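Local atomic coordinates of TonB-dependent siderophore receptor (Pseudomonas aeruginosa 39016, PDB entry 5NEC), a protein that probably takes up ferric siderophores, and siderophore-drug conjugates, across the outer membrane with energy supplied through TonB. Residues E366-D380 with S418-T432. Residues are numbered along the deposited sequence; the frame is centred on the assembly and turned at random.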
loop_
_atom_site.group_PDB
_atom_site.type_symbol
_atom_site.label_atom_id
_atom_site.label_comp_id
_atom_site.label_asym_id
_atom_site.label_seq_id
_atom_site.Cartn_x
_atom_site.Cartn_y
_atom_site.Cartn_z
ATOM N N GLU A 366 -1.891 -10.939 -21.551
ATOM C CA GLU A 366 -0.799 -10.698 -20.632
ATOM C C GLU A 366 0.028 -11.977 -20.464
ATOM O O GLU A 366 -0.540 -13.042 -20.209
ATOM C CB GLU A 366 -1.389 -10.258 -19.315
ATOM C CG GLU A 366 -0.399 -9.966 -18.198
ATOM C CD GLU A 366 -1.124 -9.730 -16.885
ATOM O OE1 GLU A 366 -2.245 -9.177 -16.943
ATOM O OE2 GLU A 366 -0.595 -10.105 -15.810
ATOM N N PHE A 367 1.349 -11.868 -20.644
ATOM C CA PHE A 367 2.290 -12.966 -20.418
ATOM C C PHE A 367 3.305 -12.503 -19.398
ATOM O O PHE A 367 3.821 -11.397 -19.519
ATOM C CB PHE A 367 3.044 -13.334 -21.709
ATOM C CG PHE A 367 2.151 -13.675 -22.873
ATOM C CD1 PHE A 367 1.752 -14.985 -23.098
ATOM C CD2 PHE A 367 1.715 -12.683 -23.752
ATOM C CE1 PHE A 367 0.933 -15.315 -24.180
ATOM C CE2 PHE A 367 0.889 -12.998 -24.834
ATOM C CZ PHE A 367 0.504 -14.318 -25.050
ATOM N N SER A 368 3.612 -13.325 -18.401
ATOM C CA SER A 368 4.676 -12.967 -17.448
ATOM C C SER A 368 5.464 -14.139 -16.903
ATOM O O SER A 368 5.049 -15.278 -17.005
ATOM C CB SER A 368 4.114 -12.161 -16.291
ATOM O OG SER A 368 3.288 -12.980 -15.498
ATOM N N ARG A 369 6.614 -13.827 -16.327
ATOM C CA ARG A 369 7.521 -14.814 -15.757
ATOM C C ARG A 369 8.108 -14.232 -14.481
ATOM O O ARG A 369 8.714 -13.172 -14.543
ATOM C CB ARG A 369 8.626 -15.122 -16.752
ATOM C CG ARG A 369 9.568 -16.225 -16.319
ATOM C CD ARG A 369 10.472 -16.631 -17.471
ATOM N NE ARG A 369 11.326 -17.770 -17.136
ATOM C CZ ARG A 369 12.427 -17.709 -16.379
ATOM N NH1 ARG A 369 12.844 -16.553 -15.842
ATOM N NH2 ARG A 369 13.123 -18.821 -16.143
ATOM N N GLU A 370 7.899 -14.892 -13.341
ATOM C CA GLU A 370 8.559 -14.504 -12.091
ATOM C C GLU A 370 9.554 -15.576 -11.646
ATOM O O GLU A 370 9.206 -16.741 -11.578
ATOM C CB GLU A 370 7.558 -14.215 -10.966
ATOM C CG GLU A 370 8.236 -14.104 -9.584
ATOM C CD GLU A 370 7.591 -13.130 -8.604
ATOM O OE1 GLU A 370 7.312 -13.536 -7.442
ATOM O OE2 GLU A 370 7.403 -11.945 -8.973
ATOM N N ASP A 371 10.787 -15.149 -11.357
ATOM C CA ASP A 371 11.855 -15.949 -10.737
ATOM C C ASP A 371 11.982 -15.470 -9.311
ATOM O O ASP A 371 12.193 -14.284 -9.107
ATOM C CB ASP A 371 13.219 -15.641 -11.372
ATOM C CG ASP A 371 13.638 -16.645 -12.397
ATOM O OD1 ASP A 371 12.792 -16.968 -13.277
ATOM O OD2 ASP A 371 14.831 -17.085 -12.340
ATOM N N SER A 372 11.902 -16.346 -8.325
ATOM C CA SER A 372 12.237 -15.923 -6.969
ATOM C C SER A 372 13.208 -16.894 -6.323
ATOM O O SER A 372 13.167 -18.092 -6.575
ATOM C CB SER A 372 10.991 -15.695 -6.117
ATOM O OG SER A 372 10.394 -16.902 -5.768
ATOM N N LYS A 373 14.098 -16.344 -5.512
ATOM C CA LYS A 373 15.062 -17.111 -4.752
ATOM C C LYS A 373 14.915 -16.694 -3.307
ATOM O O LYS A 373 15.203 -15.553 -2.993
ATOM C CB LYS A 373 16.471 -16.811 -5.248
ATOM C CG LYS A 373 16.639 -17.117 -6.718
ATOM C CD LYS A 373 18.105 -17.029 -7.158
ATOM C CE LYS A 373 18.394 -17.890 -8.400
ATOM N NZ LYS A 373 18.582 -17.076 -9.641
ATOM N N ARG A 374 14.458 -17.606 -2.446
ATOM C CA ARG A 374 14.338 -17.333 -1.002
ATOM C C ARG A 374 15.421 -18.076 -0.211
ATOM O O ARG A 374 15.492 -19.289 -0.248
ATOM C CB ARG A 374 12.929 -17.670 -0.477
ATOM C CG ARG A 374 12.696 -17.146 0.962
ATOM C CD ARG A 374 11.328 -17.406 1.597
ATOM N NE ARG A 374 10.923 -18.824 1.583
ATOM C CZ ARG A 374 11.275 -19.767 2.467
ATOM N NH1 ARG A 374 12.083 -19.500 3.495
ATOM N NH2 ARG A 374 10.816 -21.015 2.308
ATOM N N ASP A 375 16.275 -17.339 0.489
ATOM C CA ASP A 375 17.300 -17.923 1.365
ATOM C C ASP A 375 17.171 -17.272 2.758
ATOM O O ASP A 375 16.150 -16.699 3.062
ATOM C CB ASP A 375 18.694 -17.723 0.740
ATOM C CG ASP A 375 19.753 -18.724 1.287
ATOM O OD1 ASP A 375 19.489 -19.942 1.300
ATOM O OD2 ASP A 375 20.857 -18.288 1.711
ATOM N N GLY A 376 18.177 -17.390 3.611
ATOM C CA GLY A 376 18.175 -16.764 4.916
ATOM C C GLY A 376 19.522 -16.891 5.599
ATOM O O GLY A 376 20.514 -17.189 4.950
ATOM N N TYR A 377 19.540 -16.658 6.909
ATOM C CA TYR A 377 20.727 -16.755 7.741
ATOM C C TYR A 377 20.508 -17.813 8.825
ATOM O O TYR A 377 19.386 -18.126 9.153
ATOM C CB TYR A 377 21.024 -15.420 8.432
ATOM C CG TYR A 377 21.415 -14.291 7.522
ATOM C CD1 TYR A 377 22.744 -14.122 7.103
ATOM C CD2 TYR A 377 20.471 -13.367 7.086
ATOM C CE1 TYR A 377 23.117 -13.080 6.263
ATOM C CE2 TYR A 377 20.830 -12.320 6.245
ATOM C CZ TYR A 377 22.152 -12.186 5.832
ATOM O OH TYR A 377 22.490 -11.133 5.020
ATOM N N ILE A 378 21.597 -18.371 9.342
ATOM C CA ILE A 378 21.611 -19.237 10.496
ATOM C C ILE A 378 22.282 -18.428 11.583
ATOM O O ILE A 378 23.401 -17.974 11.396
ATOM C CB ILE A 378 22.457 -20.509 10.231
ATOM C CG1 ILE A 378 21.852 -21.354 9.113
ATOM C CG2 ILE A 378 22.640 -21.348 11.496
ATOM C CD1 ILE A 378 22.922 -22.134 8.377
ATOM N N VAL A 379 21.605 -18.248 12.711
ATOM C CA VAL A 379 22.053 -17.309 13.744
ATOM C C VAL A 379 21.991 -17.979 15.121
ATOM O O VAL A 379 20.990 -18.578 15.469
ATOM C CB VAL A 379 21.176 -16.051 13.793
ATOM C CG1 VAL A 379 21.755 -15.011 14.751
ATOM C CG2 VAL A 379 20.987 -15.449 12.401
ATOM N N ASP A 380 23.055 -17.865 15.902
ATOM C CA ASP A 380 23.049 -18.364 17.268
ATOM C C ASP A 380 22.396 -17.345 18.210
ATOM O O ASP A 380 22.982 -16.295 18.495
ATOM C CB ASP A 380 24.484 -18.653 17.727
ATOM C CG ASP A 380 24.551 -19.390 19.061
ATOM O OD1 ASP A 380 23.493 -19.814 19.611
ATOM O OD2 ASP A 380 25.698 -19.549 19.535
ATOM N N SER A 418 27.328 -16.259 15.970
ATOM C CA SER A 418 27.619 -16.497 14.557
ATOM C C SER A 418 26.402 -16.163 13.687
ATOM O O SER A 418 25.268 -16.434 14.074
ATOM C CB SER A 418 28.053 -17.946 14.323
ATOM O OG SER A 418 27.102 -18.835 14.870
ATOM N N ILE A 419 26.670 -15.523 12.552
ATOM C CA ILE A 419 25.704 -15.293 11.486
ATOM C C ILE A 419 26.321 -15.908 10.229
ATOM O O ILE A 419 27.358 -15.445 9.772
ATOM C CB ILE A 419 25.490 -13.780 11.233
ATOM C CG1 ILE A 419 24.959 -13.084 12.489
ATOM C CG2 ILE A 419 24.504 -13.537 10.090
ATOM C CD1 ILE A 419 24.832 -11.576 12.357
ATOM N N THR A 420 25.708 -16.942 9.672
ATOM C CA THR A 420 26.106 -17.420 8.348
ATOM C C THR A 420 24.869 -17.535 7.460
ATOM O O THR A 420 23.796 -17.869 7.941
ATOM C CB THR A 420 26.865 -18.770 8.429
ATOM O OG1 THR A 420 26.057 -19.747 9.089
ATOM C CG2 THR A 420 28.182 -18.614 9.200
ATOM N N ARG A 421 25.018 -17.234 6.173
ATOM C CA ARG A 421 23.988 -17.517 5.167
ATOM C C ARG A 421 23.746 -19.033 5.063
ATOM O O ARG A 421 24.686 -19.809 5.166
ATOM C CB ARG A 421 24.424 -16.981 3.799
ATOM C CG ARG A 421 24.240 -15.491 3.593
ATOM C CD ARG A 421 22.767 -15.139 3.402
ATOM N NE ARG A 421 22.185 -15.750 2.202
ATOM C CZ ARG A 421 22.363 -15.318 0.949
ATOM N NH1 ARG A 421 23.123 -14.260 0.709
ATOM N NH2 ARG A 421 21.776 -15.941 -0.083
ATOM N N LYS A 422 22.490 -19.441 4.873
ATOM C CA LYS A 422 22.140 -20.846 4.609
ATOM C C LYS A 422 22.705 -21.318 3.280
ATOM O O LYS A 422 23.151 -22.446 3.172
ATOM C CB LYS A 422 20.613 -21.054 4.545
ATOM C CG LYS A 422 19.910 -21.001 5.868
ATOM C CD LYS A 422 18.413 -21.250 5.745
ATOM C CE LYS A 422 17.740 -20.994 7.097
ATOM N NZ LYS A 422 16.275 -20.729 6.983
ATOM N N TYR A 423 22.634 -20.454 2.266
ATOM C CA TYR A 423 23.001 -20.789 0.907
ATOM C C TYR A 423 22.318 -22.073 0.426
ATOM O O TYR A 423 22.904 -22.871 -0.271
ATOM C CB TYR A 423 24.519 -20.849 0.780
ATOM C CG TYR A 423 25.201 -19.495 0.762
ATOM C CD1 TYR A 423 24.760 -18.468 -0.103
ATOM C CD2 TYR A 423 26.312 -19.231 1.588
ATOM C CE1 TYR A 423 25.394 -17.235 -0.129
ATOM C CE2 TYR A 423 26.952 -17.994 1.560
ATOM C CZ TYR A 423 26.492 -17.015 0.693
ATOM O OH TYR A 423 27.089 -15.794 0.634
ATOM N N ALA A 424 21.050 -22.232 0.806
ATOM C CA ALA A 424 20.260 -23.410 0.485
ATOM C C ALA A 424 18.849 -22.937 0.177
ATOM O O ALA A 424 17.920 -23.199 0.924
ATOM C CB ALA A 424 20.282 -24.385 1.660
ATOM N N PRO A 425 18.683 -22.229 -0.949
ATOM C CA PRO A 425 17.462 -21.492 -1.201
ATOM C C PRO A 425 16.276 -22.301 -1.723
ATOM O O PRO A 425 16.458 -23.386 -2.239
ATOM C CB PRO A 425 17.894 -20.498 -2.283
ATOM C CG PRO A 425 18.919 -21.233 -3.042
ATOM C CD PRO A 425 19.632 -22.108 -2.071
ATOM N N LEU A 426 15.078 -21.732 -1.604
ATOM C CA LEU A 426 13.920 -22.208 -2.352
ATOM C C LEU A 426 13.845 -21.331 -3.595
ATOM O O LEU A 426 13.700 -20.106 -3.475
ATOM C CB LEU A 426 12.630 -22.093 -1.531
ATOM C CG LEU A 426 11.290 -22.348 -2.233
ATOM C CD1 LEU A 426 11.197 -23.782 -2.736
ATOM C CD2 LEU A 426 10.162 -22.055 -1.243
ATOM N N ASN A 427 13.973 -21.951 -4.769
ATOM C CA ASN A 427 13.978 -21.253 -6.046
ATOM C C ASN A 427 12.717 -21.586 -6.810
ATOM O O ASN A 427 12.461 -22.746 -7.084
ATOM C CB ASN A 427 15.164 -21.687 -6.895
ATOM C CG ASN A 427 16.493 -21.241 -6.328
ATOM O OD1 ASN A 427 16.586 -20.303 -5.529
ATOM N ND2 ASN A 427 17.543 -21.929 -6.736
ATOM N N THR A 428 11.955 -20.575 -7.188
ATOM C CA THR A 428 10.678 -20.766 -7.838
ATOM C C THR A 428 10.623 -20.024 -9.177
ATOM O O THR A 428 11.004 -18.858 -9.252
ATOM C CB THR A 428 9.545 -20.243 -6.935
ATOM O OG1 THR A 428 9.718 -20.752 -5.598
ATOM C CG2 THR A 428 8.171 -20.652 -7.492
ATOM N N VAL A 429 10.150 -20.706 -10.220
ATOM C CA VAL A 429 9.938 -20.100 -11.532
ATOM C C VAL A 429 8.445 -20.191 -11.866
ATOM O O VAL A 429 7.912 -21.295 -11.981
ATOM C CB VAL A 429 10.784 -20.799 -12.616
ATOM C CG1 VAL A 429 10.468 -20.241 -14.003
ATOM C CG2 VAL A 429 12.272 -20.647 -12.294
ATOM N N GLY A 430 7.791 -19.033 -12.017
ATOM C CA GLY A 430 6.341 -18.940 -12.335
ATOM C C GLY A 430 6.055 -18.331 -13.705
ATOM O O GLY A 430 6.726 -17.402 -14.107
ATOM N N THR A 431 5.069 -18.879 -14.411
ATOM C CA THR A 431 4.608 -18.382 -15.717
ATOM C C THR A 431 3.128 -18.068 -15.585
ATOM O O THR A 431 2.401 -18.829 -14.941
ATOM C CB THR A 431 4.791 -19.450 -16.816
ATOM O OG1 THR A 431 6.170 -19.544 -17.144
ATOM C CG2 THR A 431 4.024 -19.130 -18.101
ATOM N N THR A 432 2.687 -16.954 -16.174
ATOM C CA THR A 432 1.261 -16.647 -16.284
ATOM C C THR A 432 0.910 -16.280 -17.728
ATOM O O THR A 432 1.705 -15.676 -18.431
ATOM C CB THR A 432 0.828 -15.477 -15.376
ATOM O OG1 THR A 432 1.527 -14.304 -15.773
ATOM C CG2 THR A 432 1.066 -15.745 -13.913
HETATM O O HOH W 1 11.022 -19.069 -3.944
HETATM O O HOH W 2 27.629 -18.191 18.182
#
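Asp375 reaches across to the turn 422-425 and Arg421, and its buried carboxylate is held on both oxygens. Asp375 OD1 accepts the backbone N-H of Ala424 N at 2.8 Å. OD2 takes three donors: Tyr423 N on its syn lone pair, and NE and NH2 of Arg421. Arg421 NE lies 2.9 Å from Asp375 OD2 and uses the anti lone pair; NH2 comes from above the carboxylate plane. Both nitrogens of this salt bridge thus grip the same oxygen. The arginine's chi2 bend (-74°) lays Arg421 CD over one face of the Tyr377 ring, a CH-pi contact 3.9 Å from the ring centroid. A further bend at chi3 (-63°) turns NE and the guanidinium toward Asp375. Tyr423 CE1 covers the centre of one guanidinium face. Tyr377 CD1 also touches Ile419 CG2 at 3.5 Å, and Tyr377 OH is hydrogen-bonded to Asp310 OD1.

Beyond the turn, Ser372 and Thr428 form an antiparallel pair with reciprocal backbone N-H to C=O bonds. Water 1 links Ser372 OG, Thr428 OG1 and Leu426 O. On the face carrying Arg369, Asp371 and Val429, Arg369 NH1 forms a salt bridge with Asp371 OD1 (2.6 Å) in its own strand.

Strands 366-375 and 426-432 run antiparallel at 170°. The register shifts by two at the turn, and pairing resumes from Tyr377 with Arg421. Strands 327-354 and 447-464 flank the pair, as in the up-and-down beta-barrel of TonB-dependent receptors.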